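Local atomic coordinates of oxidoreductase, iron/ascorbate family (Shewanella oneidensis, PDB entry 3ON7), a protein that probably uses ferrous iron and oxygen to convert 2-oxoglutarate to ethene, and L-arginine with 2-oxoglutarate to guanidine, glutamate semialdehyde and succinate. Residues 126-131 with 224-229; 134-139 with 216-221; 142-147 with 177-182; 198-203 with 228-233. All blocks are in the same frame, centred on the assembly; numbering follows the deposited sequence.

Contact 1: 126-131 with 224-229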
loop_
_atom_site.group_PDB
_atom_site.type_symbol
_atom_site.label_atom_id
_atom_site.label_comp_id
_atom_site.label_asym_id
_atom_site.label_seq_id
_atom_site.Cartn_x
_atom_site.Cartn_y
_atom_site.Cartn_z
ATOM N N THR B 126 31.740 3.073 19.070
ATOM C CA THR B 126 32.964 3.251 19.851
ATOM C C THR B 126 34.179 3.475 18.944
ATOM O O THR B 126 34.937 4.410 19.166
ATOM C CB THR B 126 33.232 2.033 20.791
ATOM O OG1 THR B 126 32.300 2.039 21.894
ATOM C CG2 THR B 126 34.706 2.029 21.317
ATOM N N TYR B 127 34.342 2.633 17.923
ATOM C CA TYR B 127 35.466 2.741 16.986
ATOM C C TYR B 127 35.226 3.611 15.742
ATOM O O TYR B 127 36.073 3.658 14.849
ATOM C CB TYR B 127 35.933 1.343 16.583
ATOM C CG TYR B 127 36.557 0.594 17.748
ATOM C CD1 TYR B 127 37.852 0.890 18.175
ATOM C CD2 TYR B 127 35.845 -0.386 18.443
ATOM C CE1 TYR B 127 38.425 0.232 19.252
ATOM C CE2 TYR B 127 36.416 -1.064 19.530
ATOM C CZ TYR B 127 37.707 -0.747 19.923
ATOM O OH TYR B 127 38.293 -1.400 20.991
ATOM N N SER B 128 34.103 4.318 15.673
ATOM C CA SER B 128 33.950 5.358 14.649
ATOM C C SER B 128 34.854 6.535 15.027
ATOM O O SER B 128 35.022 6.817 16.215
ATOM C CB SER B 128 32.511 5.863 14.576
ATOM O OG SER B 128 31.605 4.879 14.114
ATOM N N PRO B 129 35.441 7.226 14.029
ATOM C CA PRO B 129 36.105 8.497 14.359
ATOM C C PRO B 129 35.106 9.519 14.923
ATOM O O PRO B 129 33.897 9.400 14.692
ATOM C CB PRO B 129 36.663 8.977 13.010
ATOM C CG PRO B 129 36.720 7.774 12.145
ATOM C CD PRO B 129 35.636 6.841 12.620
ATOM N N ASP B 130 35.608 10.500 15.662
ATOM C CA ASP B 130 34.742 11.479 16.343
ATOM C C ASP B 130 33.867 12.280 15.371
ATOM O O ASP B 130 32.756 12.651 15.716
ATOM C CB ASP B 130 35.574 12.439 17.217
ATOM C CG ASP B 130 36.048 11.794 18.540
ATOM O OD1 ASP B 130 35.424 10.811 18.996
ATOM O OD2 ASP B 130 37.036 12.285 19.142
ATOM N N GLU B 131 34.378 12.536 14.169
ATOM C CA GLU B 131 33.642 13.254 13.124
ATOM C C GLU B 131 32.495 12.394 12.573
ATOM O O GLU B 131 31.445 12.917 12.185
ATOM C CB GLU B 131 34.599 13.701 11.993
ATOM C CG GLU B 131 34.974 12.622 10.970
ATOM C CD GLU B 131 36.262 12.932 10.217
ATOM N N GLY B 224 28.881 7.472 4.262
ATOM C CA GLY B 224 29.730 6.635 3.406
ATOM C C GLY B 224 30.933 6.014 4.083
ATOM O O GLY B 224 31.636 5.228 3.469
ATOM N N TYR B 225 31.179 6.344 5.348
ATOM C CA TYR B 225 32.314 5.777 6.079
ATOM C C TYR B 225 32.177 4.268 6.225
ATOM O O TYR B 225 33.164 3.554 6.087
ATOM C CB TYR B 225 32.481 6.410 7.455
ATOM C CG TYR B 225 33.729 5.950 8.192
ATOM C CD1 TYR B 225 34.980 6.504 7.911
ATOM C CD2 TYR B 225 33.660 4.967 9.171
ATOM C CE1 TYR B 225 36.138 6.089 8.597
ATOM C CE2 TYR B 225 34.805 4.535 9.852
ATOM C CZ TYR B 225 36.037 5.100 9.558
ATOM O OH TYR B 225 37.151 4.672 10.232
ATOM N N PHE B 226 30.958 3.797 6.500
ATOM C CA PHE B 226 30.658 2.371 6.483
ATOM C C PHE B 226 29.885 2.047 5.218
ATOM O O PHE B 226 28.769 2.507 5.054
ATOM C CB PHE B 226 29.852 1.968 7.722
ATOM C CG PHE B 226 30.644 2.034 8.996
ATOM C CD1 PHE B 226 31.712 1.170 9.206
ATOM C CD2 PHE B 226 30.346 2.963 9.972
ATOM C CE1 PHE B 226 32.460 1.228 10.372
ATOM C CE2 PHE B 226 31.097 3.034 11.144
ATOM C CZ PHE B 226 32.148 2.160 11.345
ATOM N N PRO B 227 30.476 1.258 4.309
ATOM C CA PRO B 227 29.786 1.001 3.048
ATOM C C PRO B 227 28.712 -0.089 3.144
ATOM O O PRO B 227 28.924 -1.095 3.832
ATOM C CB PRO B 227 30.919 0.580 2.119
ATOM C CG PRO B 227 31.922 -0.078 3.049
ATOM C CD PRO B 227 31.855 0.757 4.295
ATOM N N SER B 228 27.579 0.129 2.469
ATOM C CA SER B 228 26.588 -0.918 2.225
ATOM C C SER B 228 26.974 -1.624 0.948
ATOM O O SER B 228 26.899 -1.046 -0.125
ATOM C CB SER B 228 25.192 -0.339 2.059
ATOM O OG SER B 228 24.258 -1.363 1.721
ATOM N N THR B 229 27.392 -2.875 1.079
ATOM C CA THR B 229 28.093 -3.594 0.006
ATOM C C THR B 229 27.193 -4.675 -0.645
ATOM O O THR B 229 26.325 -5.298 0.001
ATOM C CB THR B 229 29.411 -4.241 0.553
ATOM O OG1 THR B 229 30.221 -3.237 1.166
ATOM C CG2 THR B 229 30.224 -4.885 -0.548
HETATM O O HOH W 1 36.576 3.029 12.197
#
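Tyr225 and Pro129 meet at the outer end of this contact, where the pyrrolidine ring approaches the phenol obliquely and from the opposite direction. The closest pair is Pro129 CD and Tyr225 CZ at 3.5 Å, and Pro129 CG lies 3.7 Å from Tyr225 OH. The phenol extends this far because CG of Tyr225 is trans to its backbone N (chi1 -174°). Its hydroxyl is joined by one water to the peptide of Tyr127: the water oxygen is 2.6 Å from Tyr225 OH and donates to Tyr127 O at 2.8 Å.

Deeper in, Ser128 OG sits in the ring plane of Phe226, at the edge, 3.5 Å from CE2. That hydroxyl is hydrogen-bonded to Ile124 O in the preceding helix, so Phe226 gives it an apolar neighbour and not a polar mate. Tyr225 CD2 stands 3.7 Å above the centre of the Phe226 ring. A leucine in place of Tyr225 would probably leave the bridging water without its phenolic partner and Pro129 without an aromatic neighbour.

Val19 of helix 14-25 also packs on Phe226. With no direct hydrogen bond between the segments, their fit depends on the shapes of proline and rings, and the water supplies the polar link.

Contact 2: 134-139 with 216-221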
loop_
_atom_site.group_PDB
_atom_site.type_symbol
_atom_site.label_atom_id
_atom_site.label_comp_id
_atom_site.label_asym_id
_atom_site.label_seq_id
_atom_site.Cartn_x
_atom_site.Cartn_y
_atom_site.Cartn_z
ATOM N N ALA B 134 29.679 12.080 15.420
ATOM C CA ALA B 134 28.831 13.277 15.472
ATOM C C ALA B 134 27.722 13.279 14.416
ATOM O O ALA B 134 26.774 14.040 14.528
ATOM C CB ALA B 134 29.685 14.542 15.340
ATOM N N LYS B 135 27.834 12.433 13.397
ATOM C CA LYS B 135 26.791 12.331 12.376
ATOM C C LYS B 135 25.576 11.501 12.821
ATOM O O LYS B 135 24.498 11.644 12.265
ATOM C CB LYS B 135 27.375 11.775 11.081
ATOM C CG LYS B 135 28.363 12.719 10.428
ATOM C CD LYS B 135 28.751 12.245 9.027
ATOM C CE LYS B 135 29.873 13.098 8.430
ATOM N NZ LYS B 135 29.550 14.550 8.484
ATOM N N PHE B 136 25.749 10.655 13.829
ATOM C CA PHE B 136 24.668 9.817 14.310
ATOM C C PHE B 136 23.751 10.646 15.190
ATOM O O PHE B 136 24.197 11.217 16.179
ATOM C CB PHE B 136 25.220 8.628 15.094
ATOM C CG PHE B 136 26.251 7.820 14.347
ATOM C CD1 PHE B 136 26.200 7.679 12.967
ATOM C CD2 PHE B 136 27.257 7.165 15.044
ATOM C CE1 PHE B 136 27.153 6.913 12.300
ATOM C CE2 PHE B 136 28.201 6.413 14.391
ATOM C CZ PHE B 136 28.147 6.279 13.014
ATOM N N SER B 137 22.479 10.735 14.822
ATOM C CA SER B 137 21.539 11.636 15.513
ATOM C C SER B 137 21.206 11.153 16.921
ATOM O O SER B 137 20.954 11.940 17.811
ATOM C CB SER B 137 20.255 11.787 14.704
ATOM O OG SER B 137 19.592 10.541 14.535
ATOM N N ILE B 138 21.160 9.841 17.107
ATOM C CA ILE B 138 21.025 9.273 18.436
ATOM C C ILE B 138 21.985 8.111 18.459
ATOM O O ILE B 138 22.477 7.723 17.413
ATOM C CB ILE B 138 19.568 8.850 18.756
ATOM C CG1 ILE B 138 19.052 7.796 17.775
ATOM C CG2 ILE B 138 18.643 10.064 18.726
ATOM C CD1 ILE B 138 17.654 7.250 18.140
ATOM N N PRO B 139 22.295 7.580 19.645
ATOM C CA PRO B 139 23.203 6.427 19.655
ATOM C C PRO B 139 22.689 5.263 18.802
ATOM O O PRO B 139 21.502 4.949 18.840
ATOM C CB PRO B 139 23.266 6.045 21.136
ATOM C CG PRO B 139 23.015 7.326 21.857
ATOM C CD PRO B 139 22.032 8.085 21.005
ATOM N N ASP B 216 22.065 0.134 3.724
ATOM C CA ASP B 216 22.050 1.489 3.151
ATOM C C ASP B 216 21.804 2.598 4.161
ATOM O O ASP B 216 22.386 3.683 4.063
ATOM C CB ASP B 216 20.993 1.613 2.052
ATOM C CG ASP B 216 21.387 0.889 0.799
ATOM O OD1 ASP B 216 22.561 0.470 0.741
ATOM O OD2 ASP B 216 20.529 0.725 -0.103
HETATM N N MSE B 217 20.929 2.345 5.122
HETATM C CA MSE B 217 20.636 3.369 6.113
HETATM C C MSE B 217 21.813 3.713 7.055
HETATM O O MSE B 217 21.919 4.855 7.485
HETATM C CB MSE B 217 19.370 3.027 6.876
HETATM C CG MSE B 217 18.108 3.332 6.075
HETATM SE SE MSE B 217 16.578 2.642 7.001
HETATM C CE MSE B 217 15.259 2.855 5.606
ATOM N N LEU B 218 22.705 2.767 7.338
ATOM C CA LEU B 218 23.928 3.065 8.120
ATOM C C LEU B 218 25.007 3.708 7.250
ATOM O O LEU B 218 25.800 4.534 7.745
ATOM C CB LEU B 218 24.484 1.803 8.836
ATOM C CG LEU B 218 25.640 2.006 9.822
ATOM C CD1 LEU B 218 25.344 3.119 10.826
ATOM C CD2 LEU B 218 25.962 0.694 10.580
ATOM N N GLN B 219 25.039 3.342 5.964
ATOM C CA GLN B 219 25.887 4.055 5.015
ATOM C C GLN B 219 25.510 5.527 4.999
ATOM O O GLN B 219 26.383 6.407 5.091
ATOM C CB GLN B 219 25.816 3.466 3.613
ATOM C CG GLN B 219 26.778 4.135 2.638
ATOM C CD GLN B 219 26.780 3.524 1.237
ATOM O OE1 GLN B 219 27.050 2.347 1.057
ATOM N NE2 GLN B 219 26.534 4.353 0.237
ATOM N N GLU B 220 24.210 5.795 4.897
ATOM C CA GLU B 220 23.709 7.165 4.897
ATOM C C GLU B 220 24.001 7.861 6.222
ATOM O O GLU B 220 24.413 9.012 6.219
ATOM C CB GLU B 220 22.201 7.179 4.635
ATOM C CG GLU B 220 21.567 8.565 4.629
ATOM C CD GLU B 220 22.042 9.451 3.484
ATOM O OE1 GLU B 220 22.595 8.955 2.473
ATOM O OE2 GLU B 220 21.837 10.659 3.590
ATOM N N ALA B 221 23.782 7.169 7.350
ATOM C CA ALA B 221 23.991 7.784 8.663
ATOM C C ALA B 221 25.452 8.142 8.921
ATOM O O ALA B 221 25.735 9.105 9.631
ATOM C CB ALA B 221 23.469 6.898 9.774
#
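Phe136, with CG trans to its carbonyl carbon (chi1 -54°), swings its ring toward Ala221, and Leu218, CG opposite its backbone N (chi1 -172°), brings CD1 to the border of the same ring. The contact joins the loop between helices 130-133 and 140-144 to the C-terminal turn of helix 216-221, a short helix that follows strand 210-214 of the larger sheet in the double-stranded beta-helix (cupin-type) fold of the 2-oxoglutarate oxygenases.

The phenyl ring approaches edge-on. Ala221 O lies near its plane, and Phe136 CD1 and CE1 are both 3.7 Å from it, so the electropositive C-H rim is turned to a carbonyl oxygen at the helix end. Two apolar contacts complete the packing: Phe136 CD1 is 4.3 Å from Ala221 CB, and Phe136 CE1 is 4.5 Å from Leu218 CD1, which comes in obliquely. No hydrogen bond crosses between the segments.

Within the helix, Ala221 N bonds to Met217 O at 3.0 Å, which ties the last turn into the helix. Phe136 also touches Ser128, while Leu218 rests on Leu140.

Lys135 adds its aliphatic root rather than its charge: the ammonium leads away, whereas Lys135 CB is only 3.5 Å from Ala221 O.

Contact 3: 142-147 with 177-182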
loop_
_atom_site.group_PDB
_atom_site.type_symbol
_atom_site.label_atom_id
_atom_site.label_comp_id
_atom_site.label_asym_id
_atom_site.label_seq_id
_atom_site.Cartn_x
_atom_site.Cartn_y
_atom_site.Cartn_z
ATOM N N GLU B 142 20.152 2.742 20.066
ATOM C CA GLU B 142 18.833 3.281 20.355
ATOM C C GLU B 142 17.952 3.286 19.125
ATOM O O GLU B 142 16.732 3.281 19.266
ATOM C CB GLU B 142 18.913 4.708 20.914
ATOM C CG GLU B 142 19.100 4.785 22.403
ATOM C CD GLU B 142 19.151 6.224 22.902
ATOM O OE1 GLU B 142 18.307 7.058 22.461
ATOM O OE2 GLU B 142 20.051 6.505 23.733
HETATM N N MSE B 143 18.572 3.290 17.936
HETATM C CA MSE B 143 17.844 3.271 16.659
HETATM C C MSE B 143 17.030 2.002 16.470
HETATM O O MSE B 143 16.019 2.037 15.790
HETATM C CB MSE B 143 18.808 3.424 15.456
HETATM C CG MSE B 143 19.513 4.764 15.386
HETATM SE SE MSE B 143 20.671 4.984 13.858
HETATM C CE MSE B 143 21.094 6.874 14.093
ATOM N N ILE B 144 17.478 0.884 17.050
ATOM C CA ILE B 144 16.821 -0.419 16.850
ATOM C C ILE B 144 16.119 -0.976 18.101
ATOM O O ILE B 144 15.444 -2.018 18.040
ATOM C CB ILE B 144 17.815 -1.496 16.342
ATOM C CG1 ILE B 144 18.882 -1.842 17.385
ATOM C CG2 ILE B 144 18.482 -1.064 15.034
ATOM C CD1 ILE B 144 19.416 -3.294 17.224
ATOM N N ALA B 145 16.301 -0.330 19.245
ATOM C CA ALA B 145 15.648 -0.823 20.465
ATOM C C ALA B 145 14.131 -0.824 20.250
ATOM O O ALA B 145 13.559 0.217 20.023
ATOM C CB ALA B 145 16.007 0.056 21.649
ATOM N N ASN B 146 13.509 -1.998 20.319
ATOM C CA ASN B 146 12.054 -2.165 20.165
ATOM C C ASN B 146 11.539 -1.603 18.862
ATOM O O ASN B 146 10.488 -0.989 18.819
ATOM C CB ASN B 146 11.301 -1.564 21.361
ATOM C CG ASN B 146 11.562 -2.338 22.652
ATOM O OD1 ASN B 146 11.457 -3.564 22.681
ATOM N ND2 ASN B 146 11.912 -1.630 23.711
ATOM N N SER B 147 12.310 -1.817 17.802
ATOM C CA SER B 147 11.952 -1.374 16.486
ATOM C C SER B 147 10.871 -2.263 15.919
ATOM O O SER B 147 11.012 -3.490 15.863
ATOM C CB SER B 147 13.146 -1.421 15.537
ATOM O OG SER B 147 12.673 -1.336 14.210
ATOM N N ILE B 177 18.807 -2.519 2.560
ATOM C CA ILE B 177 18.433 -1.134 2.792
ATOM C C ILE B 177 18.563 -0.715 4.240
ATOM O O ILE B 177 18.619 0.473 4.537
ATOM C CB ILE B 177 16.984 -0.877 2.333
ATOM C CG1 ILE B 177 16.792 0.620 2.015
ATOM C CG2 ILE B 177 15.975 -1.389 3.358
ATOM C CD1 ILE B 177 15.347 0.984 1.620
ATOM N N ASN B 178 18.584 -1.687 5.150
ATOM C CA ASN B 178 18.366 -1.409 6.573
ATOM C C ASN B 178 19.646 -0.963 7.295
ATOM O O ASN B 178 20.585 -0.496 6.650
ATOM C CB ASN B 178 17.738 -2.634 7.222
ATOM C CG ASN B 178 18.507 -3.890 6.923
ATOM O OD1 ASN B 178 18.483 -4.353 5.795
ATOM N ND2 ASN B 178 19.248 -4.400 7.897
ATOM N N LEU B 179 19.664 -1.041 8.631
ATOM C CA LEU B 179 20.808 -0.557 9.420
ATOM C C LEU B 179 21.920 -1.575 9.414
ATOM O O LEU B 179 22.969 -1.318 8.835
ATOM C CB LEU B 179 20.402 -0.187 10.846
ATOM C CG LEU B 179 21.395 0.767 11.529
ATOM C CD1 LEU B 179 21.399 2.133 10.875
ATOM C CD2 LEU B 179 21.096 0.890 13.015
ATOM N N ILE B 180 21.704 -2.715 10.066
ATOM C CA ILE B 180 22.581 -3.870 9.905
ATOM C C ILE B 180 21.764 -5.137 9.802
ATOM O O ILE B 180 20.636 -5.211 10.292
ATOM C CB ILE B 180 23.639 -4.054 11.047
ATOM C CG1 ILE B 180 22.980 -4.215 12.421
ATOM C CG2 ILE B 180 24.642 -2.895 11.061
ATOM C CD1 ILE B 180 23.959 -4.646 13.506
ATOM N N THR B 181 22.380 -6.138 9.196
ATOM C CA THR B 181 21.795 -7.442 9.052
ATOM C C THR B 181 22.693 -8.487 9.720
ATOM O O THR B 181 23.890 -8.348 9.702
ATOM C CB THR B 181 21.597 -7.726 7.581
ATOM O OG1 THR B 181 20.724 -6.710 7.049
ATOM C CG2 THR B 181 21.009 -9.135 7.368
ATOM N N VAL B 182 22.094 -9.520 10.309
ATOM C CA VAL B 182 22.817 -10.501 11.119
ATOM C C VAL B 182 22.421 -11.923 10.681
ATOM O O VAL B 182 21.240 -12.270 10.730
ATOM C CB VAL B 182 22.421 -10.305 12.602
ATOM C CG1 VAL B 182 22.898 -11.487 13.461
ATOM C CG2 VAL B 182 22.930 -8.948 13.109
#
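Leu179 meets Met143 and Ile144 without any ring between them; the flat group to consider is the nearby amide of Asn178, which is used at its edge. Asn178 ND2 donates to Thr181 OG1 at 2.9 Å with an N-H...O angle of 168°, and the acceptor lies 2° out of the amide plane. The same nitrogen is hydrogen-bonded to Leu252 O, so two acceptors fix how the amide is turned.

Across the contact all contacts are apolar, and both side chains cross Leu179 at about a right angle. CD2 of Leu179 lies 3.8 Å from CG2 of Ile144, the branch that stands trans to the carbonyl carbon, and less closely meets CB of Met143; CD1 of Leu179 lies 4.2 Å from SE of Met143, a selenomethionine. The Met143 chain runs extended beyond CG, which carries the selenium across to Leu179 CD1. Leu121 of helix 103-126 touches both Ile144 and Leu179.

The weakly bonded end of helix 140-144 thus packs on the residue just before strand 180-184 through a small, buried, apolar contact. Behind it, the polar groups pair among themselves: Thr181 OG1 is also hydrogen-bonded to Asp176 OD2, consistent with a second-shell link to a carboxylate of the probable iron site.

Contact 4: 198-203 with 228-233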
loop_
_atom_site.group_PDB
_atom_site.type_symbol
_atom_site.label_atom_id
_atom_site.label_comp_id
_atom_site.label_asym_id
_atom_site.label_seq_id
_atom_site.Cartn_x
_atom_site.Cartn_y
_atom_site.Cartn_z
ATOM N N GLY B 198 36.182 -5.158 -8.172
ATOM C CA GLY B 198 35.213 -5.841 -9.021
ATOM C C GLY B 198 35.070 -7.350 -8.823
ATOM O O GLY B 198 34.098 -7.933 -9.296
ATOM N N SER B 199 36.029 -7.992 -8.154
ATOM C CA SER B 199 35.944 -9.441 -7.883
ATOM C C SER B 199 34.972 -9.757 -6.737
ATOM O O SER B 199 34.500 -8.852 -6.030
ATOM C CB SER B 199 37.330 -10.018 -7.566
ATOM O OG SER B 199 37.867 -9.469 -6.380
ATOM N N TRP B 200 34.685 -11.046 -6.568
ATOM C CA TRP B 200 33.837 -11.552 -5.490
ATOM C C TRP B 200 34.650 -12.214 -4.367
ATOM O O TRP B 200 35.501 -13.060 -4.628
ATOM C CB TRP B 200 32.833 -12.566 -6.042
ATOM C CG TRP B 200 31.783 -11.938 -6.896
ATOM C CD1 TRP B 200 31.723 -11.935 -8.244
ATOM C CD2 TRP B 200 30.640 -11.217 -6.440
ATOM N NE1 TRP B 200 30.615 -11.250 -8.668
ATOM C CE2 TRP B 200 29.931 -10.801 -7.576
ATOM C CE3 TRP B 200 30.150 -10.873 -5.176
ATOM C CZ2 TRP B 200 28.760 -10.050 -7.489
ATOM C CZ3 TRP B 200 28.980 -10.151 -5.088
ATOM C CH2 TRP B 200 28.298 -9.742 -6.231
ATOM N N LEU B 201 34.375 -11.824 -3.126
ATOM C CA LEU B 201 34.993 -12.436 -1.963
ATOM C C LEU B 201 34.071 -13.489 -1.356
ATOM O O LEU B 201 32.892 -13.223 -1.154
ATOM C CB LEU B 201 35.301 -11.380 -0.895
ATOM C CG LEU B 201 36.260 -10.245 -1.284
ATOM C CD1 LEU B 201 36.169 -9.087 -0.296
ATOM C CD2 LEU B 201 37.689 -10.776 -1.378
ATOM N N ASP B 202 34.620 -14.667 -1.057
ATOM C CA ASP B 202 33.908 -15.727 -0.357
ATOM C C ASP B 202 33.851 -15.447 1.148
ATOM O O ASP B 202 34.814 -14.978 1.747
ATOM C CB ASP B 202 34.573 -17.085 -0.612
ATOM C CG ASP B 202 34.416 -17.561 -2.065
ATOM O OD1 ASP B 202 33.265 -17.633 -2.575
ATOM O OD2 ASP B 202 35.446 -17.872 -2.697
ATOM N N VAL B 203 32.695 -15.723 1.740
ATOM C CA VAL B 203 32.481 -15.529 3.159
ATOM C C VAL B 203 32.621 -16.887 3.833
ATOM O O VAL B 203 31.928 -17.827 3.450
ATOM C CB VAL B 203 31.083 -14.964 3.451
ATOM C CG1 VAL B 203 30.961 -14.638 4.923
ATOM C CG2 VAL B 203 30.820 -13.724 2.594
ATOM N N SER B 228 27.579 0.129 2.469
ATOM C CA SER B 228 26.588 -0.918 2.225
ATOM C C SER B 228 26.974 -1.624 0.948
ATOM O O SER B 228 26.899 -1.046 -0.125
ATOM C CB SER B 228 25.192 -0.339 2.059
ATOM O OG SER B 228 24.258 -1.363 1.721
ATOM N N THR B 229 27.392 -2.875 1.079
ATOM C CA THR B 229 28.093 -3.594 0.006
ATOM C C THR B 229 27.193 -4.675 -0.645
ATOM O O THR B 229 26.325 -5.298 0.001
ATOM C CB THR B 229 29.411 -4.241 0.553
ATOM O OG1 THR B 229 30.221 -3.237 1.166
ATOM C CG2 THR B 229 30.224 -4.885 -0.548
ATOM N N SER B 230 27.414 -4.851 -1.942
ATOM C CA SER B 230 26.667 -5.772 -2.755
ATOM C C SER B 230 27.108 -7.190 -2.424
ATOM O O SER B 230 28.319 -7.504 -2.468
ATOM C CB SER B 230 26.938 -5.469 -4.237
ATOM O OG SER B 230 26.238 -6.348 -5.097
ATOM N N HIS B 231 26.127 -8.038 -2.122
ATOM C CA HIS B 231 26.372 -9.440 -1.834
ATOM C C HIS B 231 25.383 -10.351 -2.565
ATOM O O HIS B 231 24.267 -9.919 -2.895
ATOM C CB HIS B 231 26.318 -9.697 -0.333
ATOM C CG HIS B 231 25.093 -9.173 0.338
ATOM N ND1 HIS B 231 24.879 -7.829 0.565
ATOM C CD2 HIS B 231 24.028 -9.818 0.863
ATOM C CE1 HIS B 231 23.724 -7.676 1.187
ATOM N NE2 HIS B 231 23.187 -8.866 1.374
ATOM N N ARG B 232 25.807 -11.602 -2.794
ATOM C CA ARG B 232 24.992 -12.629 -3.464
ATOM C C ARG B 232 25.249 -14.020 -2.897
ATOM O O ARG B 232 26.174 -14.213 -2.106
ATOM C CB ARG B 232 25.300 -12.646 -4.971
ATOM C CG ARG B 232 26.697 -13.144 -5.303
ATOM C CD ARG B 232 26.998 -13.127 -6.766
ATOM N NE ARG B 232 28.294 -13.728 -7.053
ATOM C CZ ARG B 232 28.740 -14.017 -8.274
ATOM N NH1 ARG B 232 28.001 -13.748 -9.350
ATOM N NH2 ARG B 232 29.926 -14.594 -8.425
ATOM N N VAL B 233 24.437 -14.995 -3.300
ATOM C CA VAL B 233 24.714 -16.389 -2.963
ATOM C C VAL B 233 24.796 -17.190 -4.256
ATOM O O VAL B 233 23.822 -17.256 -5.010
ATOM C CB VAL B 233 23.652 -17.004 -1.992
ATOM C CG1 VAL B 233 23.972 -18.476 -1.690
ATOM C CG2 VAL B 233 23.572 -16.203 -0.712
#
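Stacking dominates the contact between Trp200 and Arg232. The guanidinium lies flat over one face of the indole, its plane 7° from that of the ring and the centres 3.5 Å apart. Because the arginine chain is extended from CG to NE, it spans the whole bicyclic system, and NE stands above the middle of the indole.

The cation-pi term is carried by Arg232 CZ, which is 3.5 Å from the centroid of the five-membered ring and 15° off its normal. The CH-pi term is carried by Arg232 CD, which is 3.6 Å from the centroid of the six-membered ring. The nearest atoms of the stack are Arg232 NH2 and Trp200 CD1, at 3.2 Å.

A hydrogen bond from outside the pair, Arg232 NH2 with Gln192 OE1 on strand 191-194, which runs between the two strands, helps hold the guanidinium. With the indole of Trp200 cut back to an alanine here, the guanidinium is likely to lose the flat surface it lies on and, though still bonded to Gln192, to turn more freely.

Looser packing comes from Ser230, whose OG lies 4.1 Å from Trp200 CH2, and from the edge of the indole near His231 CA. His231 points its side chain the other way. Its ND1 donates to Thr229 O at 3.0 Å with an angle of 164°, the oxygen lying in the imidazole plane.

The arrangement is that of the smaller sheet of the double-stranded beta-helix of 2-oxoglutarate oxygenases. On the opposite side of strand 231-234, His231 groups with His174 and Asp176 as in the family's iron-binding facial triad, here apparently without metal.

How the contacts relate
Contacts 1, 2 and 3 lie close together, while contact 4 is distant by its centre, about 19 Å from that of contact 1 and 23 Å from that of contact 2, yet joined to both through Ser228. This residue, shared with contact 1 as is Thr229, bonds to contact 2: Ser228 N with Gln219 OE1, and Ser228 OG with Asp216 OD1, each 2.7 Å. The centres of contacts 1 and 2 are about 9 Å apart. Contacts 2 and 3, centres about 11 Å apart, share a probable bond from Met217 N to Ile177 O at 3.0 Å. Contacts 3 and 4 do not touch, their nearest atoms being about 6 Å apart. Both lead to the probable iron site: Thr181 reaches Asp176, and His231 is part of it.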